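Local structure of Amuc_1102 (Akkermansia muciniphila, 7DSZ) at residues S27-S33 with P48-F54; K93-E97 with L177-E182. The protein is of unknown function but adopts an immunoglobulin-like fold related to archaeal type IV pilus proteins, and so may take part in a pilus-like assembly. All coordinates share one frame; numbering follows the deposited sequence.

Contact 1 of 2, residues S27-S33 with P48-F54; sequences SLYMRQS and PKKWADF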
loop_
_atom_site.group_PDB
_atom_site.type_symbol
_atom_site.label_atom_id
_atom_site.label_comp_id
_atom_site.label_asym_id
_atom_site.label_seq_id
_atom_site.Cartn_x
_atom_site.Cartn_y
_atom_site.Cartn_z
ATOM N N SER C 27 14.736 -14.811 14.488
ATOM C CA SER C 27 16.054 -14.188 14.504
ATOM C C SER C 27 15.954 -12.759 13.996
ATOM O O SER C 27 15.187 -12.476 13.081
ATOM C CB SER C 27 17.047 -14.941 13.624
ATOM O OG SER C 27 17.355 -16.203 14.184
ATOM N N LEU C 28 16.774 -11.874 14.557
ATOM C CA LEU C 28 16.865 -10.494 14.079
ATOM C C LEU C 28 18.068 -10.341 13.162
ATOM O O LEU C 28 19.197 -10.674 13.548
ATOM C CB LEU C 28 16.985 -9.517 15.248
ATOM C CG LEU C 28 17.410 -8.091 14.866
ATOM C CD1 LEU C 28 16.306 -7.428 14.047
ATOM C CD2 LEU C 28 17.703 -7.287 16.117
ATOM N N TYR C 29 17.824 -9.849 11.955
ATOM C CA TYR C 29 18.865 -9.451 11.019
ATOM C C TYR C 29 18.752 -7.960 10.764
ATOM O O TYR C 29 17.680 -7.480 10.382
ATOM C CB TYR C 29 18.731 -10.157 9.681
ATOM C CG TYR C 29 18.882 -11.657 9.708
ATOM C CD1 TYR C 29 20.125 -12.237 9.500
ATOM C CD2 TYR C 29 17.785 -12.480 9.902
ATOM C CE1 TYR C 29 20.276 -13.612 9.491
ATOM C CE2 TYR C 29 17.927 -13.879 9.891
ATOM C CZ TYR C 29 19.178 -14.419 9.682
ATOM O OH TYR C 29 19.339 -15.773 9.650
ATOM N N MET C 30 19.848 -7.228 10.953
ATOM C CA MET C 30 19.893 -5.837 10.526
ATOM C C MET C 30 20.338 -5.810 9.071
ATOM O O MET C 30 21.386 -6.363 8.725
ATOM C CB MET C 30 20.832 -5.006 11.413
ATOM C CG MET C 30 20.443 -5.010 12.884
ATOM S SD MET C 30 18.781 -4.351 13.183
ATOM C CE MET C 30 18.843 -2.797 12.322
ATOM N N ARG C 31 19.545 -5.173 8.210
ATOM C CA ARG C 31 19.782 -5.264 6.775
ATOM C C ARG C 31 19.537 -3.909 6.142
ATOM O O ARG C 31 18.553 -3.243 6.464
ATOM C CB ARG C 31 18.858 -6.292 6.098
ATOM C CG ARG C 31 19.008 -7.737 6.599
ATOM C CD ARG C 31 18.002 -8.628 5.883
ATOM N NE ARG C 31 18.067 -8.338 4.467
ATOM C CZ ARG C 31 17.038 -8.294 3.638
ATOM N NH1 ARG C 31 15.794 -8.531 4.041
ATOM N NH2 ARG C 31 17.280 -8.005 2.376
ATOM N N GLN C 32 20.394 -3.513 5.219
ATOM C CA GLN C 32 20.197 -2.260 4.504
ATOM C C GLN C 32 19.064 -2.424 3.499
ATOM O O GLN C 32 18.923 -3.489 2.890
ATOM C CB GLN C 32 21.488 -1.858 3.793
ATOM C CG GLN C 32 21.450 -0.497 3.124
ATOM C CD GLN C 32 22.835 -0.002 2.741
ATOM O OE1 GLN C 32 23.760 -0.793 2.540
ATOM N NE2 GLN C 32 22.988 1.315 2.650
ATOM N N SER C 33 18.250 -1.386 3.327
ATOM C CA SER C 33 17.188 -1.502 2.345
ATOM C C SER C 33 17.802 -1.491 0.950
ATOM O O SER C 33 18.920 -1.001 0.763
ATOM C CB SER C 33 16.171 -0.373 2.489
ATOM O OG SER C 33 16.801 0.881 2.359
ATOM N N PRO C 48 20.609 4.281 1.777
ATOM C CA PRO C 48 19.718 3.459 2.604
ATOM C C PRO C 48 20.356 3.090 3.935
ATOM O O PRO C 48 21.568 2.881 4.034
ATOM C CB PRO C 48 19.478 2.214 1.738
ATOM C CG PRO C 48 19.767 2.647 0.346
ATOM C CD PRO C 48 20.874 3.660 0.467
ATOM N N LYS C 49 19.516 3.017 4.963
ATOM C CA LYS C 49 19.926 2.659 6.310
ATOM C C LYS C 49 19.478 1.232 6.621
ATOM O O LYS C 49 18.808 0.571 5.819
ATOM C CB LYS C 49 19.357 3.652 7.330
ATOM C CG LYS C 49 19.906 5.062 7.196
ATOM C CD LYS C 49 19.491 5.922 8.383
ATOM C CE LYS C 49 19.921 7.378 8.203
ATOM N NZ LYS C 49 21.402 7.534 8.084
ATOM N N LYS C 50 19.826 0.767 7.818
ATOM C CA LYS C 50 19.556 -0.613 8.197
ATOM C C LYS C 50 18.205 -0.759 8.890
ATOM O O LYS C 50 17.915 -0.096 9.894
ATOM C CB LYS C 50 20.676 -1.162 9.076
ATOM C CG LYS C 50 21.941 -1.489 8.286
ATOM C CD LYS C 50 22.946 -2.209 9.201
ATOM C CE LYS C 50 24.305 -2.413 8.533
ATOM N NZ LYS C 50 24.253 -3.401 7.421
ATOM N N TRP C 51 17.398 -1.658 8.345
ATOM C CA TRP C 51 16.125 -2.061 8.899
ATOM C C TRP C 51 16.313 -3.258 9.825
ATOM O O TRP C 51 17.205 -4.079 9.623
ATOM C CB TRP C 51 15.183 -2.455 7.761
ATOM C CG TRP C 51 14.701 -1.313 6.952
ATOM C CD1 TRP C 51 15.445 -0.467 6.163
ATOM C CD2 TRP C 51 13.351 -0.895 6.833
ATOM N NE1 TRP C 51 14.620 0.478 5.588
ATOM C CE2 TRP C 51 13.328 0.226 5.982
ATOM C CE3 TRP C 51 12.151 -1.344 7.400
ATOM C CZ2 TRP C 51 12.152 0.898 5.672
ATOM C CZ3 TRP C 51 10.980 -0.673 7.087
ATOM C CH2 TRP C 51 10.991 0.430 6.229
ATOM N N ALA C 52 15.450 -3.363 10.834
ATOM C CA ALA C 52 15.357 -4.592 11.621
ATOM C C ALA C 52 14.458 -5.576 10.883
ATOM O O ALA C 52 13.287 -5.277 10.620
ATOM C CB ALA C 52 14.798 -4.312 13.015
ATOM N N ASP C 53 14.998 -6.736 10.531
ATOM C CA ASP C 53 14.256 -7.758 9.797
ATOM C C ASP C 53 14.194 -8.991 10.687
ATOM O O ASP C 53 15.209 -9.670 10.874
ATOM C CB ASP C 53 14.955 -8.042 8.459
ATOM C CG ASP C 53 14.381 -9.234 7.707
ATOM O OD1 ASP C 53 13.334 -9.792 8.091
ATOM O OD2 ASP C 53 14.993 -9.578 6.684
ATOM N N PHE C 54 13.015 -9.256 11.257
ATOM C CA PHE C 54 12.810 -10.407 12.127
ATOM C C PHE C 54 12.345 -11.567 11.262
ATOM O O PHE C 54 11.321 -11.455 10.591
ATOM C CB PHE C 54 11.771 -10.109 13.212
ATOM C CG PHE C 54 12.184 -9.035 14.189
ATOM C CD1 PHE C 54 12.851 -9.370 15.366
ATOM C CD2 PHE C 54 11.874 -7.704 13.954
ATOM C CE1 PHE C 54 13.222 -8.366 16.292
ATOM C CE2 PHE C 54 12.244 -6.710 14.851
ATOM C CZ PHE C 54 12.914 -7.048 16.029
HETATM O O HOH W 1 24.092 -5.974 8.964
#
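With CG of Arg31 beside its backbone N (chi1 -61°) and CG of Asp53 anti to its own (chi1 172°), the two side chains meet on the face they share with Tyr29 and Trp51. The arginine chain then bends at chi3 and brings NH1 to within 3.0 Å of Asp53 OD2. This salt bridge joins groups whose planes stand 56° apart; OD2 lies close to the guanidinium plane, whereas NH1 reaches OD2 on the anti side and well off the carboxylate plane. The carboxylate of Glu55 lies near Asp53 OD1, so Arg31 probably offsets a clustering of negative charge, while also making a cation-pi contact with Trp189.

Leu28, Met30, Ala52 and Phe54 make the apolar part of the other face. Leu28 CD1 sits over the Phe54 ring, 4.0 Å from its centroid, and also touches Ala52 CB at 3.6 Å. Met30, folded at chi2 and chi3, lays SD 4.0 Å from Ala52 CB. Val134 and Val120 pack against this side.

Ser33 N extends the backbone ladder to Lys49 O at 3.2 Å, and a water joins Met30 O to Lys50 NZ. Hydrogen-bonded pairs (Tyr29 with Asp53, Arg31 with Trp51) alternate with non-hydrogen-bonded ones (Leu28 with Phe54, Met30 with Ala52), as in an antiparallel beta hairpin, here with a long irregular connection, joining edge strand 18-32 to central strand 50-63 of a three-stranded antiparallel sheet in an immunoglobulin-like fold.

Contact 2 of 2, residues K93-E97 with L177-E182; sequences KLYKE and LLNKDE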
loop_
_atom_site.group_PDB
_atom_site.type_symbol
_atom_site.label_atom_id
_atom_site.label_comp_id
_atom_site.label_asym_id
_atom_site.label_seq_id
_atom_site.Cartn_x
_atom_site.Cartn_y
_atom_site.Cartn_z
ATOM N N LYS C 93 5.523 -3.204 24.295
ATOM C CA LYS C 93 5.144 -4.427 23.597
ATOM C C LYS C 93 4.626 -4.045 22.217
ATOM O O LYS C 93 3.620 -3.337 22.100
ATOM C CB LYS C 93 4.096 -5.213 24.380
ATOM C CG LYS C 93 3.685 -6.514 23.703
ATOM C CD LYS C 93 2.951 -7.452 24.653
ATOM C CE LYS C 93 1.667 -6.818 25.172
ATOM N NZ LYS C 93 0.941 -7.722 26.123
ATOM N N LEU C 94 5.333 -4.496 21.184
ATOM C CA LEU C 94 4.988 -4.226 19.796
ATOM C C LEU C 94 4.322 -5.463 19.209
ATOM O O LEU C 94 4.803 -6.582 19.409
ATOM C CB LEU C 94 6.236 -3.873 18.989
ATOM C CG LEU C 94 7.196 -2.890 19.657
ATOM C CD1 LEU C 94 8.336 -2.587 18.688
ATOM C CD2 LEU C 94 6.469 -1.607 20.100
ATOM N N TYR C 95 3.223 -5.262 18.493
ATOM C CA TYR C 95 2.413 -6.371 18.006
ATOM C C TYR C 95 2.142 -6.224 16.520
ATOM O O TYR C 95 1.897 -5.116 16.032
ATOM C CB TYR C 95 1.090 -6.418 18.749
ATOM C CG TYR C 95 0.054 -7.383 18.198
ATOM C CD1 TYR C 95 0.117 -8.742 18.506
ATOM C CD2 TYR C 95 -1.012 -6.934 17.429
ATOM C CE1 TYR C 95 -0.849 -9.633 18.047
ATOM C CE2 TYR C 95 -1.983 -7.820 16.957
ATOM C CZ TYR C 95 -1.878 -9.168 17.266
ATOM O OH TYR C 95 -2.831 -10.044 16.820
ATOM N N LYS C 96 2.147 -7.350 15.808
ATOM C CA LYS C 96 1.766 -7.325 14.402
ATOM C C LYS C 96 1.130 -8.649 14.009
ATOM O O LYS C 96 1.661 -9.711 14.347
ATOM C CB LYS C 96 2.987 -7.050 13.522
ATOM C CG LYS C 96 2.662 -6.956 12.043
ATOM C CD LYS C 96 1.861 -5.694 11.739
ATOM C CE LYS C 96 1.911 -5.370 10.248
ATOM N NZ LYS C 96 1.277 -4.030 9.962
ATOM N N GLU C 97 0.009 -8.575 13.291
ATOM C CA GLU C 97 -0.606 -9.721 12.626
ATOM C C GLU C 97 -0.238 -9.704 11.151
ATOM O O GLU C 97 -0.414 -8.680 10.478
ATOM C CB GLU C 97 -2.128 -9.685 12.739
ATOM C CG GLU C 97 -2.692 -10.363 13.936
ATOM C CD GLU C 97 -4.208 -10.215 14.020
ATOM O OE1 GLU C 97 -4.698 -9.579 14.989
ATOM O OE2 GLU C 97 -4.894 -10.725 13.104
ATOM N N LEU C 177 5.406 -2.157 13.867
ATOM C CA LEU C 177 5.900 -3.340 13.185
ATOM C C LEU C 177 5.260 -3.408 11.815
ATOM O O LEU C 177 4.053 -3.197 11.677
ATOM C CB LEU C 177 5.536 -4.587 13.976
ATOM C CG LEU C 177 6.464 -4.924 15.131
ATOM C CD1 LEU C 177 5.875 -6.106 15.902
ATOM C CD2 LEU C 177 7.842 -5.241 14.563
ATOM N N LEU C 178 6.063 -3.708 10.799
ATOM C CA LEU C 178 5.596 -3.666 9.427
ATOM C C LEU C 178 5.688 -5.054 8.812
ATOM O O LEU C 178 6.597 -5.820 9.131
ATOM C CB LEU C 178 6.435 -2.707 8.618
ATOM C CG LEU C 178 6.462 -1.291 9.212
ATOM C CD1 LEU C 178 7.563 -0.471 8.546
ATOM C CD2 LEU C 178 5.121 -0.651 8.965
ATOM N N ASN C 179 4.744 -5.367 7.936
ATOM C CA ASN C 179 4.918 -6.581 7.145
ATOM C C ASN C 179 5.770 -6.242 5.922
ATOM O O ASN C 179 6.061 -5.075 5.629
ATOM C CB ASN C 179 3.553 -7.234 6.812
ATOM C CG ASN C 179 2.757 -6.507 5.701
ATOM O OD1 ASN C 179 3.302 -6.038 4.723
ATOM N ND2 ASN C 179 1.434 -6.469 5.860
ATOM N N LYS C 180 6.209 -7.292 5.218
ATOM C CA LYS C 180 7.181 -7.112 4.151
ATOM C C LYS C 180 6.664 -6.193 3.054
ATOM O O LYS C 180 7.434 -5.411 2.482
ATOM C CB LYS C 180 7.562 -8.494 3.581
ATOM C CG LYS C 180 8.550 -8.450 2.438
ATOM C CD LYS C 180 9.089 -9.874 2.183
ATOM C CE LYS C 180 10.065 -9.914 1.009
ATOM N NZ LYS C 180 9.348 -9.815 -0.294
ATOM N N ASP C 181 5.358 -6.271 2.741
ATOM C CA ASP C 181 4.786 -5.429 1.697
ATOM C C ASP C 181 4.614 -3.991 2.140
ATOM O O ASP C 181 4.274 -3.145 1.309
ATOM C CB ASP C 181 3.439 -5.998 1.220
ATOM C CG ASP C 181 3.617 -7.251 0.363
ATOM O OD1 ASP C 181 4.713 -7.423 -0.217
ATOM O OD2 ASP C 181 2.677 -8.063 0.265
ATOM N N GLU C 182 4.855 -3.703 3.417
ATOM C CA GLU C 182 4.887 -2.346 3.944
ATOM C C GLU C 182 6.305 -1.794 4.082
ATOM O O GLU C 182 6.514 -0.802 4.796
ATOM C CB GLU C 182 4.178 -2.317 5.295
ATOM C CG GLU C 182 2.703 -2.715 5.200
ATOM C CD GLU C 182 2.029 -2.872 6.567
ATOM O OE1 GLU C 182 2.634 -3.434 7.512
ATOM O OE2 GLU C 182 0.863 -2.440 6.692
HETATM O O HOH W 2 2.992 -2.572 15.546
HETATM O O HOH W 3 1.882 -1.919 12.360
HETATM O O HOH W 4 -1.162 -4.975 7.854
HETATM O O HOH W 5 -0.220 -7.603 8.012
#
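Apolar contact between strand 93-97 and loop 177-182 centres on Leu177, whose CD1 rests 3.8 Å from Leu94 CB while its CB lies 3.6 Å from Lys96 CB. Beyond that point the Leu177 and Lys96 side chains run past each other in opposite directions. The loop, between strands 169-171 and 195-196, thus lies against strand 91-104 of the mixed sheet, with Leu115 and Val113 packing beside it.

Ionic contact takes over at the far end of the lysine. With CG anti to the backbone N (chi1 -178°) and a bend at chi2, Lys96 passes alongside the Leu177 carbonyl and sets NZ 2.9 Å from Glu182 OE1, on the syn lone pair. OE1 also accepts a hydrogen bond from the backbone N of Asn179, 2.9 Å away, on its anti side. A methionine in place of Lys96 would probably leave the Glu182 carboxylate without its opposite charge and more able to turn.

Water joins Tyr95 O to Leu177 N, Lys96 NZ to Leu177 O, and Glu97 O to Asn179 ND2.

Two donors on OE1 probably limit the carboxylate's rotation. The chemistry implies a loop tied to the strand by one ion pair, a weak Lys96 NZ bond to Leu177 O, an aliphatic patch and water, with no backbone-to-backbone hydrogen bond between the segments.

Contact 1 closes along the chain before contact 2 opens, and their centres lie about 14 Å apart, yet they touch: Trp51 CZ3 packs 3.7 Å from Leu178 CD1. Strand 109-115 serves both. Ala52 and Phe54 of contact 1 pair through their backbones with Leu115 and Val113, Leu178 of contact 2 does so with Tyr114, and Leu94 and Leu177 both pack on Leu115. The hairpin and the loop therefore both meet strand 109-115, the third strand of the hairpin's sheet, an example of distant segments joined through a common strand. Both also approach the second subunit: Lys49, whose amine is salt-bridged to Glu127, packs on Asp191 of the second subunit, and Leu178 on Glu195 of the second subunit.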